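PDB 5ZE8: cytochrome c552 from Thermochromatium tepidum, which carries five heme c groups and probably transfers electrons at low potential in a thermophilic purple sulfur photosynthetic bacterium. Local coordinates for residues E296-N306 against H381-A392. Numbering follows the deposited sequence.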
ATOM      1  N   GLU A 296       0.641 -11.483  43.391  1.00 29.19           N
ATOM      2  CA  GLU A 296      -0.769 -11.033  43.373  1.00 31.49           C
ATOM      3  C   GLU A 296      -1.057 -10.276  42.089  1.00 27.86           C
ATOM      4  O   GLU A 296      -2.000  -9.484  42.044  1.00 28.35           O
ATOM      5  CB  GLU A 296      -1.075 -10.148  44.581  1.00 32.51           C
ATOM      6  CG  GLU A 296      -0.811 -10.863  45.918  1.00 35.98           C
ATOM      7  CD  GLU A 296      -1.599 -12.161  46.053  1.00 39.26           C
ATOM      8  OE1 GLU A 296      -1.025 -13.182  46.501  1.00 33.60           O
ATOM      9  OE2 GLU A 296      -2.794 -12.169  45.648  1.00 36.80           O
ATOM     10  N   LYS A 297      -0.180 -10.500  41.095  1.00 26.00           N
ATOM     11  CA  LYS A 297      -0.372 -10.024  39.705  1.00 27.02           C
ATOM     12  C   LYS A 297      -0.540 -11.173  38.755  1.00 24.36           C
ATOM     13  O   LYS A 297      -0.196 -12.357  39.028  1.00 25.08           O
ATOM     14  CB  LYS A 297       0.837  -9.171  39.226  1.00 25.64           C
ATOM     15  CG  LYS A 297       1.291  -8.041  40.136  1.00 29.78           C
ATOM     16  CD  LYS A 297       0.457  -6.793  40.061  1.00 34.35           C
ATOM     17  CE  LYS A 297       1.146  -5.629  40.798  1.00 39.30           C
ATOM     18  NZ  LYS A 297       2.513  -5.346  40.245  1.00 44.48           N
ATOM     19  N   ILE A 298      -1.009 -10.809  37.562  1.00 21.42           N
ATOM     20  CA  ILE A 298      -1.035 -11.708  36.425  1.00 22.46           C
ATOM     21  C   ILE A 298       0.040 -11.113  35.478  1.00 20.40           C
ATOM     22  O   ILE A 298      -0.035  -9.967  35.111  1.00 21.13           O
ATOM     23  CB  ILE A 298      -2.399 -11.700  35.712  1.00 22.82           C
ATOM     24  CG1 ILE A 298      -3.485 -12.300  36.614  1.00 25.07           C
ATOM     25  CG2 ILE A 298      -2.279 -12.332  34.322  1.00 23.49           C
ATOM     26  CD1 ILE A 298      -4.838 -11.774  36.221  1.00 25.51           C
ATOM     27  N   ALA A 299       1.069 -11.874  35.172  1.00 21.96           N
ATOM     28  CA  ALA A 299       2.025 -11.514  34.129  1.00 23.38           C
ATOM     29  C   ALA A 299       1.442 -11.927  32.766  1.00 19.73           C
ATOM     30  O   ALA A 299       1.272 -13.071  32.436  1.00 22.92           O
ATOM     31  CB  ALA A 299       3.357 -12.172  34.382  1.00 25.38           C
ATOM     32  N   ALA A 300       1.176 -10.919  31.932  1.00 21.46           N
ATOM     33  CA  ALA A 300       0.527 -11.106  30.621  1.00 19.83           C
ATOM     34  C   ALA A 300       1.597 -10.816  29.578  1.00 20.06           C
ATOM     35  O   ALA A 300       2.265  -9.858  29.677  1.00 23.84           O
ATOM     36  CB  ALA A 300      -0.668 -10.120  30.491  1.00 19.92           C
ATOM     37  N   GLN A 301       1.779 -11.739  28.628  1.00 22.26           N
ATOM     38  CA  GLN A 301       2.753 -11.568  27.549  1.00 23.25           C
ATOM     39  C   GLN A 301       2.002 -11.524  26.264  1.00 21.10           C
ATOM     40  O   GLN A 301       1.239 -12.460  25.971  1.00 20.05           O
ATOM     41  CB  GLN A 301       3.731 -12.729  27.539  1.00 28.04           C
ATOM     42  CG  GLN A 301       4.652 -12.793  28.761  1.00 34.06           C
ATOM     43  CD  GLN A 301       4.065 -13.608  29.894  1.00 37.83           C
ATOM     44  OE1 GLN A 301       3.643 -14.747  29.687  1.00 49.03           O
ATOM     45  NE2 GLN A 301       4.043 -13.040  31.107  1.00 44.33           N
ATOM     46  N   VAL A 302       2.205 -10.446  25.495  1.00 20.62           N
ATOM     47  CA  VAL A 302       1.567 -10.269  24.207  1.00 18.55           C
ATOM     48  C   VAL A 302       2.701 -10.497  23.193  1.00 16.21           C
ATOM     49  O   VAL A 302       3.733  -9.889  23.277  1.00 18.07           O
ATOM     50  CB  VAL A 302       0.897  -8.884  24.042  1.00 19.47           C
ATOM     51  CG1 VAL A 302       0.404  -8.717  22.617  1.00 17.70           C
ATOM     52  CG2 VAL A 302      -0.257  -8.772  24.985  1.00 18.81           C
ATOM     53  N   TRP A 303       2.507 -11.465  22.297  1.00 15.64           N
ATOM     54  CA  TRP A 303       3.460 -11.769  21.221  1.00 17.74           C
ATOM     55  C   TRP A 303       2.866 -11.381  19.878  1.00 14.15           C
ATOM     56  O   TRP A 303       1.703 -11.789  19.542  1.00 14.43           O
ATOM     57  CB  TRP A 303       3.799 -13.271  21.250  1.00 21.01           C
ATOM     58  CG  TRP A 303       4.194 -13.778  22.639  1.00 27.33           C
ATOM     59  CD1 TRP A 303       3.341 -14.206  23.654  1.00 34.00           C
ATOM     60  CD2 TRP A 303       5.514 -13.887  23.164  1.00 31.85           C
ATOM     61  NE1 TRP A 303       4.070 -14.573  24.777  1.00 34.15           N
ATOM     62  CE2 TRP A 303       5.402 -14.389  24.507  1.00 33.23           C
ATOM     63  CE3 TRP A 303       6.787 -13.608  22.646  1.00 34.77           C
ATOM     64  CZ2 TRP A 303       6.520 -14.617  25.311  1.00 33.56           C
ATOM     65  CZ3 TRP A 303       7.900 -13.838  23.469  1.00 33.50           C
ATOM     66  CH2 TRP A 303       7.745 -14.336  24.787  1.00 37.22           C
ATOM     67  N   ILE A 304       3.628 -10.592  19.140  1.00 13.73           N
ATOM     68  CA  ILE A 304       3.120 -10.144  17.806  1.00 14.77           C
ATOM     69  C   ILE A 304       4.249 -10.442  16.801  1.00 13.56           C
ATOM     70  O   ILE A 304       5.260  -9.759  16.830  1.00 15.17           O
ATOM     71  CB  ILE A 304       2.762  -8.656  17.776  1.00 15.96           C
ATOM     72  CG1 ILE A 304       1.927  -8.291  19.015  1.00 17.34           C
ATOM     73  CG2 ILE A 304       1.983  -8.393  16.499  1.00 15.03           C
ATOM     74  CD1 ILE A 304       1.526  -6.840  19.062  1.00 18.63           C
ATOM     75  N   ARG A 305       4.030 -11.417  15.921  1.00 14.22           N
ATOM     76  CA  ARG A 305       5.002 -11.699  14.851  1.00 13.75           C
ATOM     77  C   ARG A 305       4.529 -11.083  13.523  1.00 12.69           C
ATOM     78  O   ARG A 305       3.404 -11.345  13.052  1.00 13.01           O
ATOM     79  CB  ARG A 305       5.134 -13.190  14.647  1.00 14.78           C
ATOM     80  CG  ARG A 305       5.939 -13.577  13.392  1.00 17.39           C
ATOM     81  CD  ARG A 305       6.204 -15.116  13.325  1.00 19.67           C
ATOM     82  NE  ARG A 305       6.875 -15.482  12.083  1.00 23.72           N
ATOM     83  CZ  ARG A 305       6.819 -16.678  11.467  1.00 24.53           C
ATOM     84  NH1 ARG A 305       6.224 -17.722  12.043  1.00 26.13           N
ATOM     85  NH2 ARG A 305       7.370 -16.821  10.268  1.00 23.74           N
ATOM     86  N   ASN A 306       5.388 -10.234  12.957  1.00 12.69           N
ATOM     87  CA  ASN A 306       5.182  -9.692  11.609  1.00 13.15           C
ATOM     88  C   ASN A 306       5.577 -10.794  10.618  1.00 13.57           C
ATOM     89  O   ASN A 306       6.733 -11.208  10.561  1.00 15.43           O
ATOM     90  CB  ASN A 306       6.080  -8.492  11.436  1.00 11.64           C
ATOM     91  CG  ASN A 306       5.978  -7.861  10.086  1.00 11.49           C
ATOM     92  OD1 ASN A 306       5.095  -8.203   9.330  1.00 12.75           O
ATOM     93  ND2 ASN A 306       6.931  -6.984   9.749  1.00 11.98           N
ATOM     94  N   HIS A 381       9.922  -9.067   9.539  1.00 14.39           N
ATOM     95  CA  HIS A 381       9.891 -10.342  10.221  1.00 15.93           C
ATOM     96  C   HIS A 381      10.144 -10.331  11.731  1.00 14.54           C
ATOM     97  O   HIS A 381      10.554 -11.328  12.321  1.00 17.09           O
ATOM     98  CB  HIS A 381      10.801 -11.366   9.497  1.00 18.12           C
ATOM     99  CG  HIS A 381      12.256 -11.081   9.578  1.00 22.71           C
ATOM    100  ND1 HIS A 381      12.957 -10.498   8.541  1.00 30.04           N
ATOM    101  CD2 HIS A 381      13.148 -11.252  10.580  1.00 28.17           C
ATOM    102  CE1 HIS A 381      14.216 -10.310   8.907  1.00 26.73           C
ATOM    103  NE2 HIS A 381      14.369 -10.787  10.129  1.00 32.75           N
ATOM    104  N   GLU A 382       9.823  -9.185  12.402  1.00 14.70           N
ATOM    105  CA  GLU A 382      10.080  -9.056  13.793  1.00 16.10           C
ATOM    106  C   GLU A 382       8.988  -9.762  14.603  1.00 17.11           C
ATOM    107  O   GLU A 382       7.804  -9.692  14.250  1.00 16.25           O
ATOM    108  CB  GLU A 382      10.064  -7.587  14.210  1.00 17.29           C
ATOM    109  CG  GLU A 382      10.341  -7.377  15.698  1.00 17.03           C
ATOM    110  CD  GLU A 382      10.213  -5.935  16.191  1.00 20.77           C
ATOM    111  OE1 GLU A 382       9.893  -4.968  15.426  1.00 17.69           O
ATOM    112  OE2 GLU A 382      10.487  -5.789  17.428  1.00 19.16           O
ATOM    113  N   THR A 383       9.398 -10.425  15.723  1.00 17.68           N
ATOM    114  CA  THR A 383       8.474 -10.869  16.733  1.00 17.83           C
ATOM    115  C   THR A 383       8.734  -9.969  17.962  1.00 18.27           C
ATOM    116  O   THR A 383       9.854  -9.954  18.502  1.00 21.34           O
ATOM    117  CB  THR A 383       8.578 -12.366  17.078  1.00 19.56           C
ATOM    118  OG1 THR A 383       8.336 -13.156  15.921  1.00 18.91           O
ATOM    119  CG2 THR A 383       7.640 -12.631  18.272  1.00 22.62           C
ATOM    120  N   ARG A 384       7.732  -9.162  18.325  1.00 18.23           N
ATOM    121  CA  ARG A 384       7.782  -8.258  19.483  1.00 16.64           C
ATOM    122  C   ARG A 384       6.983  -8.852  20.633  1.00 18.23           C
ATOM    123  O   ARG A 384       5.868  -9.327  20.452  1.00 17.67           O
ATOM    124  CB  ARG A 384       7.158  -6.922  19.085  1.00 17.90           C
ATOM    125  CG  ARG A 384       7.105  -5.781  20.109  1.00 19.50           C
ATOM    126  CD  ARG A 384       8.162  -4.780  20.057  1.00 21.54           C
ATOM    127  NE  ARG A 384       8.459  -4.256  18.732  1.00 18.90           N
ATOM    128  CZ  ARG A 384       8.046  -3.104  18.201  1.00 16.80           C
ATOM    129  NH1 ARG A 384       7.260  -2.209  18.857  1.00 17.34           N
ATOM    130  NH2 ARG A 384       8.462  -2.859  16.947  1.00 17.30           N
ATOM    131  N   GLU A 385       7.607  -8.869  21.795  1.00 18.52           N
ATOM    132  CA  GLU A 385       7.056  -9.313  23.044  1.00 20.11           C
ATOM    133  C   GLU A 385       6.795  -8.090  23.905  1.00 18.02           C
ATOM    134  O   GLU A 385       7.667  -7.266  24.097  1.00 22.47           O
ATOM    135  CB  GLU A 385       8.093 -10.191  23.763  1.00 22.87           C
ATOM    136  CG  GLU A 385       7.773 -10.697  25.156  1.00 29.69           C
ATOM    137  CD  GLU A 385       9.039 -11.360  25.809  1.00 30.76           C
ATOM    138  OE1 GLU A 385      10.006 -11.705  25.078  1.00 43.78           O
ATOM    139  OE2 GLU A 385       9.062 -11.562  27.053  1.00 45.93           O
ATOM    140  N   LEU A 386       5.569  -7.947  24.395  0.50 20.11           N
ATOM    141  CA  LEU A 386       5.261  -6.914  25.377  0.50 20.22           C
ATOM    142  C   LEU A 386       4.716  -7.547  26.635  0.50 21.98           C
ATOM    143  O   LEU A 386       3.739  -8.302  26.573  0.50 22.62           O
ATOM    144  CB  LEU A 386       4.241  -5.901  24.838  0.50 21.19           C
ATOM    145  CG  LEU A 386       4.622  -5.094  23.592  0.50 23.41           C
ATOM    146  CD1 LEU A 386       3.541  -4.059  23.311  0.50 22.98           C
ATOM    147  CD2 LEU A 386       5.979  -4.409  23.723  0.50 22.72           C
ATOM    148  N   ASN A 387       5.316  -7.159  27.764  1.00 21.51           N
ATOM    149  CA  ASN A 387       4.997  -7.670  29.087  1.00 25.46           C
ATOM    150  C   ASN A 387       4.220  -6.699  29.906  1.00 21.20           C
ATOM    151  O   ASN A 387       4.554  -5.507  30.017  1.00 25.16           O
ATOM    152  CB  ASN A 387       6.272  -8.047  29.819  1.00 32.16           C
ATOM    153  CG  ASN A 387       7.084  -9.057  29.044  1.00 39.41           C
ATOM    154  OD1 ASN A 387       6.711 -10.223  28.970  1.00 40.34           O
ATOM    155  ND2 ASN A 387       8.193  -8.604  28.427  1.00 46.63           N
ATOM    156  N   TYR A 388       3.154  -7.219  30.500  1.00 20.01           N
ATOM    157  CA  TYR A 388       2.405  -6.420  31.430  1.00 18.29           C
ATOM    158  C   TYR A 388       2.204  -7.104  32.772  1.00 19.15           C
ATOM    159  O   TYR A 388       2.173  -8.327  32.837  1.00 20.68           O
ATOM    160  CB  TYR A 388       1.060  -6.117  30.803  1.00 18.77           C
ATOM    161  CG  TYR A 388       1.166  -5.177  29.633  1.00 16.40           C
ATOM    162  CD1 TYR A 388       1.113  -3.809  29.798  1.00 14.07           C
ATOM    163  CD2 TYR A 388       1.267  -5.660  28.331  1.00 16.72           C
ATOM    164  CE1 TYR A 388       1.129  -2.945  28.657  1.00 16.63           C
ATOM    165  CE2 TYR A 388       1.340  -4.823  27.249  1.00 17.32           C
ATOM    166  CZ  TYR A 388       1.290  -3.476  27.392  1.00 16.26           C
ATOM    167  OH  TYR A 388       1.391  -2.598  26.281  1.00 18.10           O
ATOM    168  N   GLU A 389       2.084  -6.301  33.829  1.00 20.50           N
ATOM    169  CA  GLU A 389       1.794  -6.806  35.178  1.00 22.42           C
ATOM    170  C   GLU A 389       0.435  -6.265  35.624  1.00 19.46           C
ATOM    171  O   GLU A 389       0.242  -5.072  35.821  1.00 24.67           O
ATOM    172  CB  GLU A 389       2.920  -6.408  36.099  1.00 25.07           C
ATOM    173  CG  GLU A 389       4.277  -7.015  35.712  1.00 28.48           C
ATOM    174  CD  GLU A 389       4.571  -8.371  36.328  1.00 36.73           C
ATOM    175  OE1 GLU A 389       5.763  -8.739  36.372  1.00 51.91           O
ATOM    176  OE2 GLU A 389       3.649  -9.069  36.820  1.00 45.85           O
ATOM    177  N   ILE A 390      -0.508  -7.159  35.678  1.00 19.27           N
ATOM    178  CA  ILE A 390      -1.916  -6.809  35.892  1.00 19.16           C
ATOM    179  C   ILE A 390      -2.299  -7.209  37.355  1.00 18.17           C
ATOM    180  O   ILE A 390      -2.196  -8.363  37.707  1.00 19.40           O
ATOM    181  CB  ILE A 390      -2.892  -7.539  34.920  1.00 17.88           C
ATOM    182  CG1 ILE A 390      -2.543  -7.179  33.435  1.00 19.08           C
ATOM    183  CG2 ILE A 390      -4.331  -7.095  35.205  1.00 18.96           C
ATOM    184  CD1 ILE A 390      -3.354  -7.948  32.448  1.00 17.81           C
ATOM    185  N   PRO A 391      -2.844  -6.263  38.127  1.00 21.95           N
ATOM    186  CA  PRO A 391      -3.333  -6.674  39.461  1.00 21.22           C
ATOM    187  C   PRO A 391      -4.376  -7.802  39.318  1.00 22.85           C
ATOM    188  O   PRO A 391      -5.319  -7.727  38.466  1.00 22.19           O
ATOM    189  CB  PRO A 391      -3.938  -5.378  40.025  1.00 24.26           C
ATOM    190  CG  PRO A 391      -3.378  -4.281  39.179  1.00 24.94           C
ATOM    191  CD  PRO A 391      -3.067  -4.826  37.849  1.00 21.66           C
ATOM    192  N   ALA A 392      -4.237  -8.893  40.098  1.00 21.97           N
ATOM    193  CA  ALA A 392      -5.029 -10.080  39.869  1.00 19.76           C
ATOM    194  C   ALA A 392      -6.424 -10.075  40.476  1.00 21.56           C
ATOM    195  O   ALA A 392      -7.264 -10.804  39.989  1.00 19.67           O
ATOM    196  CB  ALA A 392      -4.267 -11.348  40.300  1.00 21.92           C
TER
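I298, A300, V302 and I304 each pair twice with the antiparallel strand opposite, giving an N-H to I390, Y388, L386 and R384 and taking one back on the carbonyl oxygen. A typical rung, A300 N to Y388 O, measures 2.9 Å. One further bond closes each end: A392 N to E296 O, and N306 N to E382 O at 2.8 Å. The intervening A299, Q301, W303 and R305 turn their backbone polar groups to strand 285-294, so 297-306 is bonded along both edges.

Small and branched residues suit the face toward strand 320-328: A300 leaves room for I390, CB to CD1 4.0 Å. Y388, longer, passes L325 to reach D347 with its hydroxyl. Near the heme end, R384 NE and NH2 grip E382 side-on in a salt bridge, NE 2.9 Å from OE2; OE1 also accepts from Q379 N, and R384 NH1 turns to the carbonyl of T376. In the N306 side chain, OD1 receives Q308 N while ND2 gives to the carbonyls of Q379 and H310.

On the other face, with CG anti to the backbone N (chi1 176°), E385 sets CG over the six-membered ring of W303, 3.8 Å from its centroid, in a CH-pi contact; its carboxylate follows over the rim, turned 30° from the ring. T290 OG1 takes the indole N-H and also bonds Q301 OE1. An alanine in place of W303 would probably leave E385 freer to swing and T290 without its indole donor. Backbone bonds thus register 383-391 as a third strand beside hairpin 285-294/297-306; one face is mostly apolar, with R384 and Y388 bonded at their polar ends, the other largely exposed.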